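Local atomic coordinates of beta subunit of photoactivated adenylyl cyclase (Beggiatoa sp. PS, PDB entry 5M2A), a protein that senses blue light through a flavin-binding BLUF domain and probably converts ATP to cyclic AMP in its adenylyl cyclase domain when photoactivated. Residues 4-9 and 60-65; 223-228 and 245-250; 290-295 and 334-339. All coordinates share one frame; numbering follows the deposited sequence.

Contact 1: 4-9 and 60-65; sequences MMKRLV and KVDKLY. With FMN (flavin mononucleotide), chain F.
Lys6 NZ donates to Asp62 OD1 at 2.9 Å, a salt bridge that ties the strand at the start of the chain to helix 58-69. The carboxylate uses the OD1 lone pair on the side of its second oxygen, and the two side chains meet at about a right angle. Lys6 CG lies against the helix, 4.0 Å from Val61 CB, and the bend at the third torsion (chi3 -66°) then carries NZ round to the acid; the aliphatic part serves as apolar filling beneath a charged tip. Shortening Lys6 to an alanine would probably leave Asp62 OD1 without its charged mate and open a gap beside Val61.

The setting is the ferredoxin-like βαββαβ fold of BLUF domains, in which the second helix, 58-69, crosses from strand 49-55 to strand 77-83 and packs over the first strand, 5-14, which lies between them in the sheet; the short axes here are 9.3 Å apart and diverge by 32°. Residues alternate along the strand: Lys6 and Leu8 face the helix, whereas Arg7, on the other face, forms salt bridges with Glu55 and Glu83, and Val9 packs on Leu115 of the second subunit.

Leu8 reaches two residues one helical turn apart: CD2 meets Val61 CG1 at 3.6 Å and also the root of Tyr65, while CD1 comes obliquely to Tyr65 CD1 at 3.9 Å. Between these residues Leu64 turns to the flavin pocket, where its CD1 lies 3.3 Å from C2 of the flavin mononucleotide.

Contact 2: 223-228 and 245-250; sequences LDIISE and LYTGIG
An apolar helix-on-sheet contact joins Ile225 and Ile226 of helix 215-235 to Thr247 and Ile249 of strand 247-258 in the cyclase catalytic domain. The domain repeats the βαββαβ plan, and the helix is the crossover in a beta-alpha-beta unit from strand 205-211 to strand 247-258, with strand 150-161 lying between the two in the sheet. Helix and strand segments run almost exactly antiparallel, at 177°, with their axes 9.2 Å apart.

Strand residues alternate: Thr247 and Ile249 point to the helix. Thr247 divides its two branches. Its hydroxyl stands opposite the backbone N (chi1 -168°) and is hydrogen-bonded to Tyr183 OH and to the carbonyl oxygen of Asp160, a magnesium-site residue. The methyl is thereby left to the helix, and Thr247 CG2 meets Ile226 CG1 at 3.9 Å, the side chains crossing at about a right angle. The hydroxyl probably helps to position the Asp160 backbone in a second shell of the magnesium site, while the methyl keeps the helix interface apolar. Ile225 CG2 also approaches the Thr247 methyl, although Ile225 is modelled in two conformations and that contact is less certain.

Ile249 stretches out from the strand with its second torsion extended (chi2 172°), bringing its CD1 terminal methyl to 4.2 Å from Ile226 CG1.

Contact 3: 290-295 and 334-339; sequences PYALAF and KYYDTL
Lys334 runs extended alongside the backbone of Pro290, Tyr291 and Ala292, and each of its atoms finds a partner in turn. Lys334 CB lies 3.6 Å from Pro290 O and also sits over the centre of the Tyr336 ring, 3.8 Å above its plane, so the root of the side chain is packed over an aromatic face. With CG placed opposite its own carbonyl carbon (chi1 -69°), the chain sets off along the peptides: CG approaches Pro290 O and Ala292 N, and CD lies beside the Pro290 carbonyl carbon. Lys334 CE then comes to 3.4 Å from Tyr291 O. The same Lys334 CE is 4.1 Å from Ala292 CB. At the tip, Lys334 NZ donates to Thr338 OG1 at 2.7 Å. It is also hydrogen-bonded to the carbonyl oxygens of Thr286 and Leu289. Three acceptors thus share the ammonium group and fix the end of the chain.

The contact fastens the loop that leads into strand 293-296 of the cyclase sheet to the segment that enters the C-terminal helix 338-349. Asp337 is the N-cap of that helix, its OD2 accepting from Gln340 N, and Thr338 begins the first turn; the lysine therefore spans from the loop to the helix start. Backbone pairing accompanies it. Ala292 is bonded to Ala332, and two residues further on Lys334 N donates to Pro290 O at 2.9 Å. Pro290 O accepts a second hydrogen bond, from a water 3.0 Å away, and the same water donates to Lys334 O at 2.6 Å, bridging the two carbonyls.

The Tyr336 ring that carries Lys334 CB is itself in an edge-to-face pair with Tyr246.

In the fold
Contacts 1 and 2 are buried and use the corresponding second helix of two ferredoxin-like domains but different strands, the first in contact 1 and the fourth in contact 2. They lie on opposite sides of the chain's centre, with centres about 42 Å apart. Contact 1 trims its apolar core with a salt bridge, whereas contact 2 is hydrocarbon throughout. Contact 3, only partly buried, relies on backbone bonding, a water and a lysine reaching several acceptors. It adjoins contact 2 through neighbouring parallel strands: Ile249 N lies 2.8 Å from Ala292 O, a probable hydrogen bond, and Ile226 packs on Ala292.

Contact 1: 4-9 and 60-65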
loop_
_atom_site.group_PDB
_atom_site.type_symbol
_atom_site.label_atom_id
_atom_site.label_comp_id
_atom_site.label_asym_id
_atom_site.label_seq_id
_atom_site.Cartn_x
_atom_site.Cartn_y
_atom_site.Cartn_z
ATOM N N MET A 4 -33.513 -17.786 2.879
ATOM C CA MET A 4 -32.215 -17.683 2.219
ATOM C C MET A 4 -31.072 -17.804 3.228
ATOM O O MET A 4 -31.160 -17.284 4.339
ATOM C CB MET A 4 -32.103 -16.364 1.453
ATOM C CG MET A 4 -30.781 -16.182 0.727
ATOM S SD MET A 4 -30.653 -14.622 -0.164
ATOM C CE MET A 4 -31.958 -14.823 -1.375
ATOM N N MET A 5 -30.000 -18.486 2.834
ATOM C CA MET A 5 -28.862 -18.739 3.706
ATOM C C MET A 5 -27.590 -18.095 3.165
ATOM O O MET A 5 -27.434 -17.875 1.962
ATOM C CB MET A 5 -28.630 -20.241 3.885
ATOM C CG MET A 5 -29.731 -20.976 4.622
ATOM S SD MET A 5 -29.248 -22.687 4.915
ATOM C CE MET A 5 -29.148 -23.294 3.233
ATOM N N LYS A 6 -26.667 -17.812 4.081
ATOM C CA LYS A 6 -25.366 -17.259 3.732
ATOM C C LYS A 6 -24.279 -18.011 4.489
ATOM O O LYS A 6 -24.548 -18.750 5.439
ATOM C CB LYS A 6 -25.280 -15.764 4.054
ATOM C CG LYS A 6 -25.299 -15.479 5.541
ATOM C CD LYS A 6 -25.386 -13.997 5.832
ATOM C CE LYS A 6 -24.139 -13.265 5.385
ATOM N NZ LYS A 6 -24.270 -11.805 5.619
ATOM N N ARG A 7 -23.038 -17.808 4.057
ATOM C CA ARG A 7 -21.887 -18.416 4.706
ATOM C C ARG A 7 -20.769 -17.390 4.756
ATOM O O ARG A 7 -20.435 -16.780 3.734
ATOM C CB ARG A 7 -21.439 -19.681 3.970
ATOM C CG ARG A 7 -20.188 -20.337 4.528
ATOM C CD ARG A 7 -20.051 -21.764 4.018
ATOM N NE ARG A 7 -20.193 -21.845 2.569
ATOM C CZ ARG A 7 -21.186 -22.469 1.944
ATOM N NH1 ARG A 7 -22.130 -23.085 2.641
ATOM N NH2 ARG A 7 -21.230 -22.484 0.619
ATOM N N LEU A 8 -20.203 -17.192 5.940
ATOM C CA LEU A 8 -19.094 -16.272 6.112
ATOM C C LEU A 8 -17.900 -16.994 6.720
ATOM O O LEU A 8 -18.036 -17.976 7.454
ATOM C CB LEU A 8 -19.492 -15.061 6.972
ATOM C CG LEU A 8 -19.904 -15.173 8.442
ATOM C CD1 LEU A 8 -18.695 -15.275 9.365
ATOM C CD2 LEU A 8 -20.757 -13.973 8.829
ATOM N N VAL A 9 -16.712 -16.487 6.409
ATOM C CA VAL A 9 -15.474 -17.033 6.937
ATOM C C VAL A 9 -14.654 -15.862 7.434
ATOM O O VAL A 9 -14.591 -14.826 6.764
ATOM C CB VAL A 9 -14.693 -17.828 5.874
ATOM C CG1 VAL A 9 -13.464 -18.481 6.493
ATOM C CG2 VAL A 9 -15.582 -18.871 5.216
ATOM N N LYS A 60 -29.979 -14.837 11.081
ATOM C CA LYS A 60 -29.397 -15.558 12.207
ATOM C C LYS A 60 -27.875 -15.467 12.200
ATOM O O LYS A 60 -27.252 -15.331 13.258
ATOM C CB LYS A 60 -29.849 -17.017 12.176
ATOM C CG LYS A 60 -31.357 -17.191 12.235
ATOM C CD LYS A 60 -31.925 -16.636 13.529
ATOM C CE LYS A 60 -33.427 -16.858 13.606
ATOM N NZ LYS A 60 -33.979 -16.482 14.937
ATOM N N VAL A 61 -27.261 -15.531 11.018
ATOM C CA VAL A 61 -25.804 -15.467 10.939
ATOM C C VAL A 61 -25.308 -14.067 11.281
ATOM O O VAL A 61 -24.288 -13.905 11.963
ATOM C CB VAL A 61 -25.323 -15.919 9.547
ATOM C CG1 VAL A 61 -23.831 -15.695 9.407
ATOM C CG2 VAL A 61 -25.642 -17.377 9.329
ATOM N N ASP A 62 -26.016 -13.034 10.820
ATOM C CA ASP A 62 -25.575 -11.665 11.084
ATOM C C ASP A 62 -25.725 -11.310 12.557
ATOM O O ASP A 62 -24.877 -10.608 13.120
ATOM C CB ASP A 62 -26.351 -10.682 10.209
ATOM C CG ASP A 62 -26.025 -10.835 8.736
ATOM O OD1 ASP A 62 -24.917 -11.323 8.418
ATOM O OD2 ASP A 62 -26.873 -10.465 7.896
ATOM N N LYS A 63 -26.799 -11.785 13.196
ATOM C CA LYS A 63 -26.951 -11.587 14.635
ATOM C C LYS A 63 -25.785 -12.197 15.401
ATOM O O LYS A 63 -25.236 -11.572 16.316
ATOM C CB LYS A 63 -28.270 -12.194 15.118
ATOM C CG LYS A 63 -29.514 -11.509 14.586
ATOM C CD LYS A 63 -30.778 -12.186 15.098
ATOM C CE LYS A 63 -30.981 -11.899 16.569
ATOM N NZ LYS A 63 -30.946 -10.432 16.823
ATOM N N LEU A 64 -25.398 -13.422 15.044
ATOM C CA LEU A 64 -24.312 -14.095 15.749
ATOM C C LEU A 64 -22.978 -13.400 15.510
ATOM O O LEU A 64 -22.180 -13.236 16.442
ATOM C CB LEU A 64 -24.241 -15.558 15.311
ATOM C CG LEU A 64 -23.006 -16.340 15.757
ATOM C CD1 LEU A 64 -22.886 -16.318 17.265
ATOM C CD2 LEU A 64 -23.050 -17.767 15.230
ATOM N N TYR A 65 -22.705 -13.005 14.265
ATOM C CA TYR A 65 -21.419 -12.379 13.974
ATOM C C TYR A 65 -21.281 -11.030 14.673
ATOM O O TYR A 65 -20.172 -10.644 15.059
ATOM C CB TYR A 65 -21.236 -12.231 12.463
ATOM C CG TYR A 65 -19.844 -11.796 12.050
ATOM C CD1 TYR A 65 -18.751 -12.631 12.241
ATOM C CD2 TYR A 65 -19.624 -10.555 11.467
ATOM C CE1 TYR A 65 -17.477 -12.242 11.864
ATOM C CE2 TYR A 65 -18.357 -10.157 11.086
ATOM C CZ TYR A 65 -17.285 -11.003 11.288
ATOM O OH TYR A 65 -16.015 -10.620 10.914
HETATM N N1 FMN F . -21.230 -18.132 19.999
HETATM C C2 FMN F . -22.220 -18.803 19.307
HETATM O O2 FMN F . -23.370 -18.811 19.733
HETATM N N3 FMN F . -21.930 -19.456 18.126
HETATM C C4 FMN F . -20.640 -19.443 17.636
HETATM O O4 FMN F . -20.373 -20.026 16.586
HETATM C C4A FMN F . -19.644 -18.774 18.327
HETATM N N5 FMN F . -18.365 -18.775 17.824
HETATM C C5A FMN F . -17.370 -18.115 18.497
HETATM C C6 FMN F . -16.086 -18.124 17.977
HETATM C C7 FMN F . -15.067 -17.462 18.645
HETATM C C7M FMN F . -13.687 -17.488 18.063
HETATM C C8 FMN F . -15.338 -16.794 19.837
HETATM C C8M FMN F . -14.247 -16.075 20.569
HETATM C C9 FMN F . -16.629 -16.785 20.358
HETATM C C9A FMN F . -17.650 -17.446 19.686
HETATM N N10 FMN F . -18.933 -17.440 20.194
HETATM C C10 FMN F . -19.936 -18.111 19.516
HETATM C "C1'" FMN F . -19.204 -16.729 21.493
HETATM C "C2'" FMN F . -20.097 -15.502 21.366
HETATM O "O2'" FMN F . -19.298 -14.373 21.102
HETATM C "C3'" FMN F . -20.839 -15.302 22.680
HETATM O "O3'" FMN F . -19.913 -15.387 23.745
HETATM C "C4'" FMN F . -21.908 -16.376 22.856
HETATM O "O4'" FMN F . -22.813 -16.319 21.777
HETATM C "C5'" FMN F . -22.676 -16.192 24.159
HETATM O "O5'" FMN F . -23.300 -14.928 24.142
HETATM P P FMN F . -24.386 -14.533 25.259
HETATM O O1P FMN F . -25.703 -15.166 24.876
HETATM O O2P FMN F . -23.936 -15.059 26.605
HETATM O O3P FMN F . -24.523 -13.028 25.308
#

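Contact 2: 223-228 and 245-250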
loop_
_atom_site.group_PDB
_atom_site.type_symbol
_atom_site.label_atom_id
_atom_site.label_comp_id
_atom_site.label_asym_id
_atom_site.label_seq_id
_atom_site.Cartn_x
_atom_site.Cartn_y
_atom_site.Cartn_z
ATOM N N LEU A 223 -7.043 18.481 15.308
ATOM C CA LEU A 223 -6.696 19.098 16.589
ATOM C C LEU A 223 -6.154 18.070 17.571
ATOM O O LEU A 223 -5.233 18.361 18.344
ATOM C CB LEU A 223 -7.920 19.799 17.178
ATOM C CG LEU A 223 -8.491 20.886 16.275
ATOM C CD1 LEU A 223 -9.843 21.362 16.819
ATOM C CD2 LEU A 223 -7.505 22.042 16.166
ATOM N N ASP A 224 -6.718 16.866 17.563
ATOM C CA ASP A 224 -6.225 15.826 18.460
ATOM C C ASP A 224 -4.795 15.437 18.121
ATOM O O ASP A 224 -3.980 15.195 19.026
ATOM C CB ASP A 224 -7.142 14.597 18.409
ATOM C CG ASP A 224 -8.415 14.784 19.222
ATOM O OD1 ASP A 224 -8.638 15.903 19.736
ATOM O OD2 ASP A 224 -9.195 13.810 19.346
ATOM N N ILE A 225 -4.467 15.361 16.828
ATOM C CA ILE A 225 -3.086 15.111 16.414
ATOM C C ILE A 225 -2.167 16.186 16.971
ATOM O O ILE A 225 -1.139 15.900 17.605
ATOM C CB ILE A 225 -2.980 15.069 14.880
ATOM C CG1 ILE A 225 -3.753 13.890 14.314
ATOM C CG2 ILE A 225 -1.515 15.007 14.454
ATOM C CD1 ILE A 225 -3.262 12.608 14.796
ATOM N N ILE A 226 -2.521 17.442 16.705
ATOM C CA ILE A 226 -1.722 18.560 17.199
ATOM C C ILE A 226 -1.574 18.480 18.710
ATOM O O ILE A 226 -0.477 18.667 19.259
ATOM C CB ILE A 226 -2.377 19.879 16.763
ATOM C CG1 ILE A 226 -2.321 20.025 15.238
ATOM C CG2 ILE A 226 -1.776 21.086 17.513
ATOM C CD1 ILE A 226 -3.303 21.071 14.710
ATOM N N SER A 227 -2.674 18.186 19.401
ATOM C CA SER A 227 -2.656 18.136 20.857
ATOM C C SER A 227 -1.748 17.024 21.358
ATOM O O SER A 227 -0.984 17.213 22.310
ATOM C CB SER A 227 -4.078 17.954 21.390
ATOM O OG SER A 227 -4.065 17.760 22.798
ATOM N N GLU A 228 -1.813 15.849 20.721
ATOM C CA GLU A 228 -0.986 14.742 21.177
ATOM C C GLU A 228 0.488 15.023 20.937
ATOM O O GLU A 228 1.337 14.646 21.756
ATOM C CB GLU A 228 -1.405 13.446 20.489
ATOM C CG GLU A 228 -2.738 12.908 21.002
ATOM C CD GLU A 228 -2.799 11.381 20.985
ATOM O OE1 GLU A 228 -1.755 10.744 20.726
ATOM O OE2 GLU A 228 -3.888 10.814 21.230
ATOM N N LEU A 245 8.942 17.655 17.474
ATOM C CA LEU A 245 7.974 17.161 16.497
ATOM C C LEU A 245 6.712 18.027 16.502
ATOM O O LEU A 245 5.963 18.058 17.491
ATOM C CB LEU A 245 7.650 15.687 16.769
ATOM C CG LEU A 245 6.569 14.990 15.929
ATOM C CD1 LEU A 245 6.894 15.019 14.445
ATOM C CD2 LEU A 245 6.370 13.541 16.410
ATOM N N TYR A 246 6.483 18.709 15.377
ATOM C CA TYR A 246 5.315 19.524 15.094
ATOM C C TYR A 246 4.705 19.097 13.766
ATOM O O TYR A 246 5.378 18.533 12.898
ATOM C CB TYR A 246 5.663 21.012 14.995
ATOM C CG TYR A 246 6.340 21.591 16.201
ATOM C CD1 TYR A 246 7.665 21.294 16.488
ATOM C CD2 TYR A 246 5.667 22.485 17.030
ATOM C CE1 TYR A 246 8.298 21.838 17.580
ATOM C CE2 TYR A 246 6.296 23.039 18.127
ATOM C CZ TYR A 246 7.605 22.709 18.399
ATOM O OH TYR A 246 8.220 23.264 19.491
ATOM N N THR A 247 3.428 19.403 13.584
ATOM C CA THR A 247 2.769 19.032 12.344
ATOM C C THR A 247 2.031 20.232 11.768
ATOM O O THR A 247 1.733 21.203 12.468
ATOM C CB THR A 247 1.804 17.846 12.562
ATOM O OG1 THR A 247 1.373 17.326 11.297
ATOM C CG2 THR A 247 0.601 18.261 13.374
ATOM N N GLY A 248 1.800 20.181 10.466
ATOM C CA GLY A 248 0.856 21.073 9.796
ATOM C C GLY A 248 -0.129 20.214 9.073
ATOM O O GLY A 248 0.207 19.118 8.598
ATOM N N ILE A 249 -1.383 20.660 8.992
ATOM C CA ILE A 249 -2.437 19.822 8.435
ATOM C C ILE A 249 -3.251 20.636 7.451
ATOM O O ILE A 249 -3.593 21.787 7.734
ATOM C CB ILE A 249 -3.341 19.227 9.534
ATOM C CG1 ILE A 249 -2.472 18.425 10.515
ATOM C CG2 ILE A 249 -4.427 18.343 8.926
ATOM C CD1 ILE A 249 -3.178 17.921 11.762
ATOM N N GLY A 250 -3.552 20.041 6.303
ATOM C CA GLY A 250 -4.467 20.642 5.337
ATOM C C GLY A 250 -5.650 19.726 5.089
ATOM O O GLY A 250 -5.501 18.502 5.062
#

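Contact 3: 290-295 and 334-339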
loop_
_atom_site.group_PDB
_atom_site.type_symbol
_atom_site.label_atom_id
_atom_site.label_comp_id
_atom_site.label_asym_id
_atom_site.label_seq_id
_atom_site.Cartn_x
_atom_site.Cartn_y
_atom_site.Cartn_z
ATOM N N PRO A 290 -0.296 31.538 11.096
ATOM C CA PRO A 290 -0.223 31.385 12.556
ATOM C C PRO A 290 -1.158 30.300 13.071
ATOM O O PRO A 290 -1.546 30.311 14.242
ATOM C CB PRO A 290 -0.622 32.775 13.070
ATOM C CG PRO A 290 -1.492 33.331 11.991
ATOM C CD PRO A 290 -0.974 32.788 10.695
ATOM N N TYR A 291 -1.507 29.351 12.197
ATOM C CA TYR A 291 -2.358 28.218 12.521
ATOM C C TYR A 291 -1.768 26.958 11.904
ATOM O O TYR A 291 -1.218 26.992 10.801
ATOM C CB TYR A 291 -3.790 28.394 11.978
ATOM C CG TYR A 291 -4.461 29.633 12.500
ATOM C CD1 TYR A 291 -4.259 30.863 11.895
ATOM C CD2 TYR A 291 -5.283 29.573 13.616
ATOM C CE1 TYR A 291 -4.856 32.002 12.380
ATOM C CE2 TYR A 291 -5.882 30.715 14.118
ATOM C CZ TYR A 291 -5.667 31.920 13.491
ATOM O OH TYR A 291 -6.259 33.056 13.970
ATOM N N ALA A 292 -1.931 25.842 12.608
ATOM C CA ALA A 292 -1.383 24.554 12.189
ATOM C C ALA A 292 -2.357 23.724 11.360
ATOM O O ALA A 292 -2.018 22.598 10.963
ATOM C CB ALA A 292 -0.944 23.759 13.417
ATOM N N LEU A 293 -3.558 24.240 11.113
ATOM C CA LEU A 293 -4.586 23.560 10.335
ATOM C C LEU A 293 -5.160 24.553 9.337
ATOM O O LEU A 293 -5.519 25.667 9.715
ATOM C CB LEU A 293 -5.701 23.035 11.244
ATOM C CG LEU A 293 -6.988 22.553 10.582
ATOM C CD1 LEU A 293 -6.688 21.326 9.735
ATOM C CD2 LEU A 293 -8.035 22.244 11.641
ATOM N N ALA A 294 -5.251 24.159 8.074
ATOM C CA ALA A 294 -5.874 25.013 7.069
ATOM C C ALA A 294 -6.806 24.187 6.203
ATOM O O ALA A 294 -6.475 23.058 5.841
ATOM C CB ALA A 294 -4.829 25.700 6.181
ATOM N N PHE A 295 -7.961 24.752 5.844
ATOM C CA PHE A 295 -8.902 23.978 5.052
ATOM C C PHE A 295 -9.750 24.897 4.180
ATOM O O PHE A 295 -9.724 26.131 4.303
ATOM C CB PHE A 295 -9.764 23.061 5.945
ATOM C CG PHE A 295 -10.438 23.768 7.084
ATOM C CD1 PHE A 295 -11.570 24.539 6.864
ATOM C CD2 PHE A 295 -9.950 23.636 8.383
ATOM C CE1 PHE A 295 -12.202 25.194 7.913
ATOM C CE2 PHE A 295 -10.577 24.297 9.437
ATOM C CZ PHE A 295 -11.694 25.068 9.204
ATOM N N LYS A 334 -1.410 28.658 16.638
ATOM C CA LYS A 334 -0.093 28.262 17.134
ATOM C C LYS A 334 0.309 29.128 18.321
ATOM O O LYS A 334 0.228 30.358 18.252
ATOM C CB LYS A 334 0.963 28.396 16.033
ATOM C CG LYS A 334 0.838 27.388 14.875
ATOM C CD LYS A 334 1.778 27.782 13.738
ATOM C CE LYS A 334 1.721 26.815 12.556
ATOM N NZ LYS A 334 2.374 27.420 11.349
ATOM N N TYR A 335 0.734 28.490 19.414
ATOM C CA TYR A 335 1.246 29.248 20.552
ATOM C C TYR A 335 2.686 29.695 20.342
ATOM O O TYR A 335 3.262 30.333 21.230
ATOM C CB TYR A 335 1.133 28.426 21.845
ATOM C CG TYR A 335 2.120 27.280 21.967
ATOM C CD1 TYR A 335 1.898 26.071 21.315
ATOM C CD2 TYR A 335 3.263 27.400 22.749
ATOM C CE1 TYR A 335 2.795 25.019 21.429
ATOM C CE2 TYR A 335 4.165 26.355 22.871
ATOM C CZ TYR A 335 3.926 25.166 22.208
ATOM O OH TYR A 335 4.818 24.121 22.326
ATOM N N TYR A 336 3.259 29.388 19.182
ATOM C CA TYR A 336 4.639 29.676 18.834
ATOM C C TYR A 336 4.671 30.423 17.506
ATOM O O TYR A 336 3.684 30.471 16.765
ATOM C CB TYR A 336 5.449 28.376 18.729
ATOM C CG TYR A 336 4.823 27.372 17.772
ATOM C CD1 TYR A 336 5.113 27.404 16.415
ATOM C CD2 TYR A 336 3.928 26.412 18.225
ATOM C CE1 TYR A 336 4.539 26.505 15.540
ATOM C CE2 TYR A 336 3.344 25.502 17.348
ATOM C CZ TYR A 336 3.661 25.560 16.009
ATOM O OH TYR A 336 3.099 24.669 15.129
ATOM N N ASP A 337 5.828 30.999 17.202
ATOM C CA ASP A 337 6.104 31.560 15.887
ATOM C C ASP A 337 6.830 30.508 15.055
ATOM O O ASP A 337 7.859 29.976 15.490
ATOM C CB ASP A 337 6.944 32.831 15.991
ATOM C CG ASP A 337 7.279 33.411 14.637
ATOM O OD1 ASP A 337 6.444 34.164 14.093
ATOM O OD2 ASP A 337 8.371 33.111 14.111
ATOM N N THR A 338 6.305 30.226 13.857
ATOM C CA THR A 338 6.809 29.093 13.081
ATOM C C THR A 338 8.269 29.279 12.684
ATOM O O THR A 338 9.071 28.344 12.792
ATOM C CB THR A 338 5.940 28.865 11.844
ATOM O OG1 THR A 338 4.587 28.642 12.255
ATOM C CG2 THR A 338 6.407 27.627 11.083
ATOM N N LEU A 339 8.642 30.478 12.225
ATOM C CA LEU A 339 10.041 30.717 11.891
ATOM C C LEU A 339 10.940 30.516 13.104
ATOM O O LEU A 339 12.009 29.908 12.998
ATOM C CB LEU A 339 10.220 32.123 11.323
ATOM C CG LEU A 339 11.624 32.404 10.796
ATOM C CD1 LEU A 339 11.936 31.473 9.635
ATOM C CD2 LEU A 339 11.760 33.861 10.377
HETATM O O HOH W 1 -0.517 32.042 16.418
#